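Local coordinates for protein coenzyme f420-dependent n5,n10-methylenetetrahydromethanopterin reductase (PDB 1EZW) that catalyses the reversible, coenzyme F420-dependent reduction of methylenetetrahydromethanopterin to methyltetrahydromethanopterin, a step of methanogenesis from carbon dioxide, at residues H21-A26 with A34-H39; G47-A52 with L61-T66; S326-G329 with K334-E337; N29-A34 with E342-F347. One frame throughout, in Å; residues are numbered along the deposited sequence.

Interaction 1. Residues H21-A26 with A34-H39; sequences HLIKVA and AWICDH
I23 carries the whole helix side of this contact and loses 58 Å² to the strand; A34 and I36 receive it with 39 and 23 Å². The backbones come closest at I23 and A34, whose CA atoms lie 6.7 Å apart. Both branches of I23 bear on the single methyl of A34. The shorter branch is nearer, with I23 CG2 3.7 Å from A34 CB, while the longer one reaches past it and leaves I23 CD1 4.1 Å from the same A34 CB. The torsions account for this: CG2 stands anti to the backbone N and CG1 beside it (chi1 -68°), and the extended second torsion (chi2 176°) carries CD1 onward to I36, the next residue on the helix-facing side of the strand. There I23 CD1 meets I36 CD1 at 4.2 Å, the two isoleucines crossing obliquely. I36 bends its chain (chi2 -64°), which brings CD1 toward the helix although its CB does not point there. No hydrogen bond spans the segments, so the seam rests on van der Waals contact between buried methyls. Cutting I23 back to an alanine is likely to strip the A34 methyl and I36 CD1 of this partner on helix 16-28 and open a gap between helix and sheet. The contact belongs to the beta-alpha-beta unit 5-10, 16-28, 33-36 of the TIM barrel. Around it, I23 also packs on L10 of strand 5-10, on I59 and on A52 of helix 45-54, while on another side of helix 16-28 V25 touches I336 of helix 332-342.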
loop_
_atom_site.group_PDB
_atom_site.type_symbol
_atom_site.label_atom_id
_atom_site.label_comp_id
_atom_site.label_asym_id
_atom_site.label_seq_id
_atom_site.Cartn_x
_atom_site.Cartn_y
_atom_site.Cartn_z
ATOM N N HIS A 21 -5.463 10.038 1.578
ATOM C CA HIS A 21 -6.695 9.868 2.343
ATOM C C HIS A 21 -7.848 10.726 1.758
ATOM O O HIS A 21 -8.981 10.213 1.638
ATOM C CB HIS A 21 -6.428 10.314 3.803
ATOM C CG HIS A 21 -7.676 10.486 4.631
ATOM N ND1 HIS A 21 -8.510 9.438 4.973
ATOM C CD2 HIS A 21 -8.255 11.602 5.131
ATOM C CE1 HIS A 21 -9.542 9.905 5.642
ATOM N NE2 HIS A 21 -9.418 11.213 5.754
ATOM N N LEU A 22 -7.563 11.987 1.402
ATOM C CA LEU A 22 -8.640 12.851 0.880
ATOM C C LEU A 22 -9.132 12.347 -0.460
ATOM O O LEU A 22 -10.341 12.399 -0.766
ATOM C CB LEU A 22 -8.194 14.314 0.786
ATOM C CG LEU A 22 -8.008 14.954 2.178
ATOM C CD1 LEU A 22 -7.428 16.360 1.950
ATOM C CD2 LEU A 22 -9.330 15.018 2.992
ATOM N N ILE A 23 -8.220 11.777 -1.234
ATOM C CA ILE A 23 -8.662 11.215 -2.521
ATOM C C ILE A 23 -9.563 9.994 -2.281
ATOM O O ILE A 23 -10.567 9.811 -2.989
ATOM C CB ILE A 23 -7.451 10.860 -3.395
ATOM C CG1 ILE A 23 -6.754 12.165 -3.822
ATOM C CG2 ILE A 23 -7.910 10.099 -4.666
ATOM C CD1 ILE A 23 -5.438 11.972 -4.640
ATOM N N LYS A 24 -9.230 9.161 -1.282
ATOM C CA LYS A 24 -10.121 8.042 -0.958
ATOM C C LYS A 24 -11.499 8.585 -0.492
ATOM O O LYS A 24 -12.524 8.044 -0.903
ATOM C CB LYS A 24 -9.472 7.150 0.130
ATOM C CG LYS A 24 -10.376 6.031 0.698
ATOM C CD LYS A 24 -10.783 5.065 -0.407
ATOM C CE LYS A 24 -11.230 3.679 0.149
ATOM N NZ LYS A 24 -12.493 3.706 0.859
ATOM N N VAL A 25 -11.530 9.629 0.338
ATOM C CA VAL A 25 -12.813 10.210 0.771
ATOM C C VAL A 25 -13.589 10.690 -0.446
ATOM O O VAL A 25 -14.787 10.378 -0.577
ATOM C CB VAL A 25 -12.642 11.314 1.804
ATOM C CG1 VAL A 25 -14.037 11.902 2.205
ATOM C CG2 VAL A 25 -11.969 10.697 3.072
ATOM N N ALA A 26 -12.905 11.347 -1.367
ATOM C CA ALA A 26 -13.594 11.777 -2.616
ATOM C C ALA A 26 -14.159 10.582 -3.390
ATOM O O ALA A 26 -15.334 10.595 -3.850
ATOM C CB ALA A 26 -12.637 12.588 -3.512
ATOM N N ALA A 34 -9.410 12.492 -9.897
ATOM C CA ALA A 34 -8.572 13.156 -8.882
ATOM C C ALA A 34 -7.316 13.629 -9.639
ATOM O O ALA A 34 -6.617 12.814 -10.295
ATOM C CB ALA A 34 -8.170 12.156 -7.732
ATOM N N TRP A 35 -7.065 14.921 -9.529
ATOM C CA TRP A 35 -5.965 15.583 -10.210
ATOM C C TRP A 35 -4.968 16.107 -9.211
ATOM O O TRP A 35 -5.334 16.784 -8.259
ATOM C CB TRP A 35 -6.488 16.782 -11.013
ATOM C CG TRP A 35 -7.532 16.432 -12.052
ATOM C CD1 TRP A 35 -8.910 16.559 -11.950
ATOM C CD2 TRP A 35 -7.275 15.956 -13.377
ATOM N NE1 TRP A 35 -9.501 16.202 -13.135
ATOM C CE2 TRP A 35 -8.524 15.826 -14.030
ATOM C CE3 TRP A 35 -6.103 15.628 -14.082
ATOM C CZ2 TRP A 35 -8.643 15.380 -15.368
ATOM C CZ3 TRP A 35 -6.226 15.185 -15.419
ATOM C CH2 TRP A 35 -7.492 15.066 -16.040
ATOM N N ILE A 36 -3.692 15.822 -9.452
ATOM C CA ILE A 36 -2.650 16.284 -8.532
ATOM C C ILE A 36 -1.703 17.176 -9.323
ATOM O O ILE A 36 -1.163 16.765 -10.352
ATOM C CB ILE A 36 -1.868 15.095 -7.905
ATOM C CG1 ILE A 36 -2.783 14.366 -6.903
ATOM C CG2 ILE A 36 -0.635 15.631 -7.142
ATOM C CD1 ILE A 36 -3.157 15.298 -5.715
ATOM N N CYS A 37 -1.521 18.407 -8.859
ATOM C CA CYS A 37 -0.659 19.374 -9.540
ATOM C C CYS A 37 0.795 18.930 -9.595
ATOM O O CYS A 37 1.252 18.141 -8.765
ATOM C CB CYS A 37 -0.754 20.711 -8.828
ATOM S SG CYS A 37 -2.455 21.110 -8.536
ATOM N N ASP A 38 1.510 19.432 -10.599
ATOM C CA ASP A 38 2.914 19.078 -10.786
ATOM C C ASP A 38 3.820 20.286 -10.666
ATOM O O ASP A 38 4.054 20.979 -11.671
ATOM C CB ASP A 38 3.081 18.391 -12.177
ATOM C CG ASP A 38 4.539 18.198 -12.574
ATOM O OD1 ASP A 38 5.334 17.937 -11.657
ATOM O OD2 ASP A 38 4.861 18.304 -13.781
ATOM N N HIS A 39 4.304 20.575 -9.450
ATOM C CA HIS A 39 5.212 21.724 -9.208
ATOM C C HIS A 39 6.387 21.191 -8.395
ATOM O O HIS A 39 6.153 20.549 -7.368
ATOM C CB HIS A 39 4.505 22.830 -8.402
ATOM C CG HIS A 39 3.468 23.578 -9.183
ATOM N ND1 HIS A 39 2.679 24.564 -8.627
ATOM C CD2 HIS A 39 3.105 23.494 -10.487
ATOM C CE1 HIS A 39 1.874 25.051 -9.554
ATOM N NE2 HIS A 39 2.111 24.417 -10.691
#

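Interaction 2. Residues G47-A52 with L61-T66; sequences GVLTLA and LGPGIT
L49 is the first residue of 47-52 to meet the strand, and with 83 Å² buried it dominates the contact. Its CG lies beside the backbone N and anti to the carbonyl carbon (chi1 -71°), a setting that spreads both methyls over the strand backbone. L49 CD1 sits tightly on the peptide between G62 and P63: it is 3.3 Å from G62 C and 3.6 Å from P63 N. The proline ring lies a little farther off, with P63 CD 4.1 Å from L49 CD1. The other methyl, L49 CD2, lies 3.9 Å from G62 N and also faces L61, past whose side chain L49 slides in the opposite direction. L61 has two conformers, so details of its branches are less certain. A CB on G62 would point away from the helix and run into P63 CD, so the ring rather than L49 excludes a side chain there. One turn on, A52 turns its methyl toward the same leucine, with A52 CB 4.2 Å from L61 CD1 in the conformer described. Were L49 a glycine, the G62-P63 peptide would probably lose the methyl that covers it, and a gap would open beneath the helix. Helix 47-52 and strand 61-63 run almost exactly antiparallel (178°) with axes 8.7 Å apart, as expected of the return helix in a beta-alpha-beta crossover. They belong to the unit 33-36, 45-54, 60-63. Helix 73-86 adds L83 against L49 and I80 against P63, helix 16-28 brings I23 to A52, and A52 O accepts a bond from T56, a magnesium ligand.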
loop_
_atom_site.group_PDB
_atom_site.type_symbol
_atom_site.label_atom_id
_atom_site.label_comp_id
_atom_site.label_asym_id
_atom_site.label_seq_id
_atom_site.Cartn_x
_atom_site.Cartn_y
_atom_site.Cartn_z
ATOM N N GLY A 47 4.977 10.248 -6.941
ATOM C CA GLY A 47 4.972 9.624 -5.615
ATOM C C GLY A 47 3.597 9.686 -4.965
ATOM O O GLY A 47 3.091 8.673 -4.460
ATOM N N VAL A 48 2.993 10.881 -4.979
ATOM C CA VAL A 48 1.691 11.085 -4.375
ATOM C C VAL A 48 0.610 10.268 -5.108
ATOM O O VAL A 48 -0.234 9.644 -4.462
ATOM C CB VAL A 48 1.335 12.597 -4.390
ATOM C CG1 VAL A 48 -0.108 12.821 -3.877
ATOM C CG2 VAL A 48 2.331 13.346 -3.514
ATOM N N LEU A 49 0.602 10.280 -6.444
ATOM C CA LEU A 49 -0.435 9.490 -7.132
ATOM C C LEU A 49 -0.242 7.981 -7.024
ATOM O O LEU A 49 -1.222 7.245 -7.032
ATOM C CB LEU A 49 -0.533 9.921 -8.599
ATOM C CG LEU A 49 -1.155 11.311 -8.813
ATOM C CD1 LEU A 49 -0.884 11.699 -10.287
ATOM C CD2 LEU A 49 -2.631 11.309 -8.508
ATOM N N THR A 50 0.996 7.509 -6.909
ATOM C CA THR A 50 1.208 6.084 -6.728
ATOM C C THR A 50 0.683 5.697 -5.340
ATOM O O THR A 50 0.001 4.685 -5.181
ATOM C CB THR A 50 2.701 5.719 -6.878
ATOM O OG1 THR A 50 3.110 6.007 -8.222
ATOM C CG2 THR A 50 2.879 4.200 -6.671
ATOM N N LEU A 51 0.953 6.531 -4.345
ATOM C CA LEU A 51 0.438 6.237 -2.997
ATOM C C LEU A 51 -1.109 6.303 -3.048
ATOM O O LEU A 51 -1.802 5.451 -2.505
ATOM C CB LEU A 51 0.944 7.277 -2.016
ATOM C CG LEU A 51 0.509 7.114 -0.557
ATOM C CD1 LEU A 51 1.031 5.763 0.015
ATOM C CD2 LEU A 51 1.051 8.293 0.213
ATOM N N ALA A 52 -1.657 7.310 -3.726
ATOM C CA ALA A 52 -3.129 7.374 -3.810
ATOM C C ALA A 52 -3.685 6.168 -4.549
ATOM O O ALA A 52 -4.799 5.672 -4.198
ATOM C CB ALA A 52 -3.567 8.697 -4.534
ATOM N N LEU A 61 -7.031 8.826 -11.711
ATOM C CA LEU A 61 -5.847 9.502 -11.123
ATOM C C LEU A 61 -4.850 10.051 -12.130
ATOM O O LEU A 61 -4.468 9.326 -13.035
ATOM C CB LEU A 61 -5.015 8.462 -10.285
ATOM C CG LEU A 61 -4.901 8.127 -8.791
ATOM C CD1 LEU A 61 -5.977 8.799 -7.974
ATOM C CD2 LEU A 61 -4.946 6.592 -8.615
ATOM N N GLY A 62 -4.424 11.299 -11.996
ATOM C CA GLY A 62 -3.343 11.714 -12.886
ATOM C C GLY A 62 -2.867 13.088 -12.585
ATOM O O GLY A 62 -3.454 13.848 -11.767
ATOM N N PRO A 63 -1.777 13.477 -13.265
ATOM C CA PRO A 63 -1.228 14.799 -13.064
ATOM C C PRO A 63 -2.177 15.851 -13.636
ATOM O O PRO A 63 -2.665 15.681 -14.747
ATOM C CB PRO A 63 0.117 14.723 -13.801
ATOM C CG PRO A 63 -0.141 13.751 -14.905
ATOM C CD PRO A 63 -0.984 12.682 -14.230
ATOM N N GLY A 64 -2.417 16.919 -12.874
ATOM C CA GLY A 64 -3.295 17.998 -13.324
ATOM C C GLY A 64 -2.707 19.305 -12.837
ATOM O O GLY A 64 -3.134 19.833 -11.799
ATOM N N ILE A 65 -1.774 19.893 -13.585
ATOM C CA ILE A 65 -1.333 19.392 -14.884
ATOM C C ILE A 65 0.176 19.361 -14.983
ATOM O O ILE A 65 0.857 20.082 -14.276
ATOM C CB ILE A 65 -1.796 20.316 -16.006
ATOM C CG1 ILE A 65 -1.418 21.740 -15.647
ATOM C CG2 ILE A 65 -3.302 20.212 -16.199
ATOM C CD1 ILE A 65 -1.750 22.774 -16.783
ATOM N N THR A 66 0.689 18.506 -15.859
ATOM C CA THR A 66 2.128 18.474 -15.989
ATOM C C THR A 66 2.487 19.264 -17.235
ATOM O O THR A 66 1.656 20.017 -17.709
ATOM C CB THR A 66 2.671 17.032 -15.961
ATOM O OG1 THR A 66 4.112 17.101 -16.010
ATOM C CG2 THR A 66 2.125 16.171 -17.104
#

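Interaction 3. Residues S326-G329 with K334-E337; sequences SPIG and KAIE
G329 touches A335 through its CA and gives its backbone N to a carbonyl: G329 N lies 2.9 Å from P327 O in a weak hydrogen bond. P327 O also takes a weak bond from K332 NZ, so two groups hold it, neither firmly. The bond from G329 back to P327 spans one residue, and I328 between them has a positive phi (81°) with psi -48°, the geometry of a classic gamma turn. The turn presents I328 and G329 to helix 332-342. The methyl of A335 lies against them: its CB is 3.5 Å from I328 O, 3.7 Å from G329 CA and 3.8 Å from I328 CG2. A CB on G329 would fall about 2.4 Å from A335 CB, so glycine is what permits the backbones to approach, with the CA atoms of G329 and A335 5.1 Å apart. I328 CG2, anti to its own backbone N, serves a second residue as well, lying 4.0 Å from I336 CG1 where the two isoleucines are set at a slant. No hydrogen bond crosses between the segments. The loop between strand 321-324, the last of the barrel, and helix 332-342 thus folds back on that helix. I328 also rests on I8 and L10 of strand 5-10, I336 continues onto L22, V25 and A26 of helix 16-28, and E337 makes a salt bridge with K15 of the second subunit.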
loop_
_atom_site.group_PDB
_atom_site.type_symbol
_atom_site.label_atom_id
_atom_site.label_comp_id
_atom_site.label_asym_id
_atom_site.label_seq_id
_atom_site.Cartn_x
_atom_site.Cartn_y
_atom_site.Cartn_z
ATOM N N SER A 326 -8.966 24.085 -4.382
ATOM C CA SER A 326 -8.697 24.883 -3.204
ATOM C C SER A 326 -9.651 26.079 -3.076
ATOM O O SER A 326 -9.828 26.827 -4.043
ATOM C CB SER A 326 -7.248 25.374 -3.265
ATOM O OG SER A 326 -6.915 26.093 -2.088
ATOM N N PRO A 327 -10.150 26.351 -1.858
ATOM C CA PRO A 327 -9.863 25.649 -0.588
ATOM C C PRO A 327 -10.615 24.343 -0.343
ATOM O O PRO A 327 -10.300 23.606 0.612
ATOM C CB PRO A 327 -10.238 26.707 0.451
ATOM C CG PRO A 327 -11.566 27.294 -0.238
ATOM C CD PRO A 327 -11.009 27.539 -1.620
ATOM N N ILE A 328 -11.624 24.081 -1.176
ATOM C CA ILE A 328 -12.533 22.945 -1.099
ATOM C C ILE A 328 -13.610 23.243 -0.055
ATOM O O ILE A 328 -14.814 23.092 -0.310
ATOM C CB ILE A 328 -11.773 21.588 -0.832
ATOM C CG1 ILE A 328 -10.863 21.319 -2.043
ATOM C CG2 ILE A 328 -12.792 20.426 -0.690
ATOM C CD1 ILE A 328 -10.138 20.010 -1.997
ATOM N N GLY A 329 -13.179 23.695 1.120
ATOM C CA GLY A 329 -14.115 24.063 2.167
ATOM C C GLY A 329 -13.296 24.344 3.410
ATOM O O GLY A 329 -12.093 24.069 3.442
ATOM N N LYS A 334 -14.745 17.283 5.494
ATOM C CA LYS A 334 -16.191 17.485 5.680
ATOM C C LYS A 334 -16.782 18.102 4.415
ATOM O O LYS A 334 -17.925 17.807 4.066
ATOM C CB LYS A 334 -16.472 18.443 6.847
ATOM C CG LYS A 334 -16.119 17.939 8.227
ATOM C CD LYS A 334 -16.025 19.181 9.165
ATOM C CE LYS A 334 -17.197 20.169 8.932
ATOM N NZ LYS A 334 -16.930 21.537 9.498
ATOM N N ALA A 335 -16.001 18.927 3.734
ATOM C CA ALA A 335 -16.456 19.583 2.489
ATOM C C ALA A 335 -16.677 18.547 1.386
ATOM O O ALA A 335 -17.679 18.541 0.665
ATOM C CB ALA A 335 -15.437 20.651 2.058
ATOM N N ILE A 336 -15.728 17.633 1.245
ATOM C CA ILE A 336 -15.887 16.598 0.252
ATOM C C ILE A 336 -17.143 15.773 0.518
ATOM O O ILE A 336 -17.868 15.408 -0.398
ATOM C CB ILE A 336 -14.617 15.668 0.247
ATOM C CG1 ILE A 336 -13.421 16.481 -0.264
ATOM C CG2 ILE A 336 -14.872 14.394 -0.600
ATOM C CD1 ILE A 336 -12.036 15.812 -0.011
ATOM N N GLU A 337 -17.376 15.448 1.791
ATOM C CA GLU A 337 -18.541 14.657 2.160
ATOM C C GLU A 337 -19.836 15.442 1.895
ATOM O O GLU A 337 -20.836 14.865 1.468
ATOM C CB GLU A 337 -18.423 14.253 3.643
ATOM C CG GLU A 337 -17.299 13.226 3.850
ATOM C CD GLU A 337 -17.138 12.817 5.289
ATOM O OE1 GLU A 337 -17.280 13.698 6.181
ATOM O OE2 GLU A 337 -16.844 11.631 5.518
#

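Interaction 4. Residues N29-A34 with E342-F347; sequences NGFEYA and EVIPHF. Unlike the reference sequence in segment 342-347: I344 (reference Leu).
I344 reaches N29, G30 and F31 through the tip of its longer branch. Its CB points at the 29-34 segment, yet CB, CG2 and CG1 find no partner there within 4.2 Å. CG1 stands anti to the carbonyl carbon (chi1 -66°), and an extended second torsion (chi2 178°) pushes CD1 forward by itself. That methyl lies 3.5 Å from N29 O and 4.1 Å from G30 C, and it approaches the F31 ring obliquely, with I344 CD1 4.0 Å from F31 CD1. The two side chains cross at about a right angle. The backbone receiving the methyl is the turn that ends helix 16-28: G30, with a positive phi of 94°, is the C-prime residue of a Schellman motif in which F31 N bonds to A26 O. Those backbone angles by themselves call for glycine, whereas a CB there would be 3.8 Å from I344 CD1, no obstacle. I344 also packs on V339 of helix 332-342 and on F6 of strand 5-10, the latter tying the segment to the barrel's first strand. With no hydrogen bond or charge pair across the segments and 116 Å² buried, cohesion here depends on dispersion and on partial shielding of apolar surface, mostly that of I344, from water.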
loop_
_atom_site.group_PDB
_atom_site.type_symbol
_atom_site.label_atom_id
_atom_site.label_comp_id
_atom_site.label_asym_id
_atom_site.label_seq_id
_atom_site.Cartn_x
_atom_site.Cartn_y
_atom_site.Cartn_z
ATOM N N ASN A 29 -17.213 9.231 -1.924
ATOM C CA ASN A 29 -18.315 10.180 -2.102
ATOM C C ASN A 29 -18.772 10.425 -3.530
ATOM O O ASN A 29 -19.541 11.372 -3.786
ATOM C CB ASN A 29 -17.961 11.480 -1.404
ATOM C CG ASN A 29 -18.198 11.373 0.096
ATOM O OD1 ASN A 29 -19.304 11.654 0.574
ATOM N ND2 ASN A 29 -17.186 10.881 0.857
ATOM N N GLY A 30 -18.312 9.592 -4.440
ATOM C CA GLY A 30 -18.783 9.721 -5.813
ATOM C C GLY A 30 -17.987 10.543 -6.784
ATOM O O GLY A 30 -18.429 10.725 -7.928
ATOM N N PHE A 31 -16.844 11.076 -6.350
ATOM C CA PHE A 31 -15.994 11.808 -7.307
ATOM C C PHE A 31 -15.366 10.777 -8.260
ATOM O O PHE A 31 -14.970 9.679 -7.841
ATOM C CB PHE A 31 -14.859 12.575 -6.587
ATOM C CG PHE A 31 -15.321 13.795 -5.853
ATOM C CD1 PHE A 31 -16.136 13.692 -4.700
ATOM C CD2 PHE A 31 -14.909 15.058 -6.294
ATOM C CE1 PHE A 31 -16.504 14.875 -4.013
ATOM C CE2 PHE A 31 -15.280 16.229 -5.612
ATOM C CZ PHE A 31 -16.070 16.131 -4.474
ATOM N N GLU A 32 -15.248 11.121 -9.547
ATOM C CA GLU A 32 -14.699 10.192 -10.526
ATOM C C GLU A 32 -13.299 10.548 -11.029
ATOM O O GLU A 32 -12.656 9.744 -11.714
ATOM C CB GLU A 32 -15.670 10.040 -11.697
ATOM C CG GLU A 32 -16.955 9.306 -11.280
ATOM C CD GLU A 32 -17.981 9.237 -12.401
ATOM O OE1 GLU A 32 -17.772 8.486 -13.369
ATOM O OE2 GLU A 32 -18.993 9.954 -12.313
ATOM N N TYR A 33 -12.840 11.748 -10.715
ATOM C CA TYR A 33 -11.484 12.152 -11.107
ATOM C C TYR A 33 -10.722 12.781 -9.983
ATOM O O TYR A 33 -11.283 13.569 -9.236
ATOM C CB TYR A 33 -11.516 13.216 -12.221
ATOM C CG TYR A 33 -12.155 12.722 -13.484
ATOM C CD1 TYR A 33 -13.550 12.697 -13.631
ATOM C CD2 TYR A 33 -11.370 12.258 -14.534
ATOM C CE1 TYR A 33 -14.141 12.221 -14.805
ATOM C CE2 TYR A 33 -11.936 11.783 -15.711
ATOM C CZ TYR A 33 -13.338 11.770 -15.834
ATOM O OH TYR A 33 -13.902 11.244 -16.975
ATOM N N ALA A 34 -9.410 12.492 -9.897
ATOM C CA ALA A 34 -8.572 13.156 -8.882
ATOM C C ALA A 34 -7.316 13.629 -9.639
ATOM O O ALA A 34 -6.617 12.814 -10.295
ATOM C CB ALA A 34 -8.170 12.156 -7.732
ATOM N N GLU A 342 -24.852 16.181 -0.520
ATOM C CA GLU A 342 -25.879 17.174 -0.874
ATOM C C GLU A 342 -25.720 17.906 -2.201
ATOM O O GLU A 342 -26.511 18.848 -2.501
ATOM C CB GLU A 342 -25.990 18.206 0.248
ATOM C CG GLU A 342 -26.162 17.567 1.638
ATOM C CD GLU A 342 -26.570 18.560 2.707
ATOM O OE1 GLU A 342 -26.526 18.185 3.906
ATOM O OE2 GLU A 342 -26.950 19.710 2.365
ATOM N N VAL A 343 -24.701 17.539 -2.982
ATOM C CA VAL A 343 -24.513 18.187 -4.269
ATOM C C VAL A 343 -24.577 17.168 -5.395
ATOM O O VAL A 343 -25.440 17.259 -6.279
ATOM C CB VAL A 343 -23.160 18.959 -4.338
ATOM C CG1 VAL A 343 -22.960 19.535 -5.747
ATOM C CG2 VAL A 343 -23.140 20.093 -3.301
ATOM N N ILE A 344 -23.661 16.188 -5.387
ATOM C CA ILE A 344 -23.635 15.198 -6.455
ATOM C C ILE A 344 -24.971 14.483 -6.737
ATOM O O ILE A 344 -25.322 14.297 -7.892
ATOM C CB ILE A 344 -22.492 14.160 -6.202
ATOM C CG1 ILE A 344 -21.151 14.909 -6.328
ATOM C CG2 ILE A 344 -22.568 12.986 -7.203
ATOM C CD1 ILE A 344 -19.898 14.040 -6.049
ATOM N N PRO A 345 -25.721 14.075 -5.689
ATOM C CA PRO A 345 -27.006 13.394 -5.925
ATOM C C PRO A 345 -28.006 14.211 -6.781
ATOM O O PRO A 345 -28.908 13.640 -7.422
ATOM C CB PRO A 345 -27.516 13.148 -4.503
ATOM C CG PRO A 345 -26.201 12.957 -3.721
ATOM C CD PRO A 345 -25.458 14.169 -4.241
ATOM N N HIS A 346 -27.847 15.533 -6.794
ATOM C CA HIS A 346 -28.723 16.411 -7.575
ATOM C C HIS A 346 -28.361 16.380 -9.043
ATOM O O HIS A 346 -29.099 16.900 -9.877
ATOM C CB HIS A 346 -28.633 17.858 -7.095
ATOM C CG HIS A 346 -29.232 18.084 -5.746
ATOM N ND1 HIS A 346 -30.590 18.012 -5.513
ATOM C CD2 HIS A 346 -28.659 18.348 -4.549
ATOM C CE1 HIS A 346 -30.826 18.224 -4.229
ATOM N NE2 HIS A 346 -29.670 18.429 -3.622
ATOM N N PHE A 347 -27.217 15.786 -9.360
ATOM C CA PHE A 347 -26.776 15.721 -10.734
ATOM C C PHE A 347 -26.556 14.287 -11.187
ATOM O O PHE A 347 -26.479 14.042 -12.382
ATOM C CB PHE A 347 -25.482 16.520 -10.922
ATOM C CG PHE A 347 -25.599 17.969 -10.540
ATOM C CD1 PHE A 347 -25.268 18.411 -9.260
ATOM C CD2 PHE A 347 -26.075 18.896 -11.457
ATOM C CE1 PHE A 347 -25.411 19.745 -8.908
ATOM C CE2 PHE A 347 -26.219 20.229 -11.114
ATOM C CZ PHE A 347 -25.892 20.664 -9.845
#

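In the fold
From the N terminus, interaction 1 closes first, folding helix 16-28 onto strand 33-36 across seven residues. Interaction 2 follows in series, bringing helix 45-54 onto strand 60-63 across eight; the two strands are neighbours in the barrel, and I36 O bonds to G64 N between the contacts. Near the other end of the chain, interaction 3 folds the loop after strand 321-324 onto helix 332-342. Interaction 4 spans 307 residues and so encloses interactions 2 and 3, but it crosses interaction 1, with which it shares A34. I336 links three contacts, reaching A26 of interaction 1 and F31 of interaction 4. Together they tie the first two beta-alpha-beta units to each other and, through helix 16-28, to the last helix, 332-342.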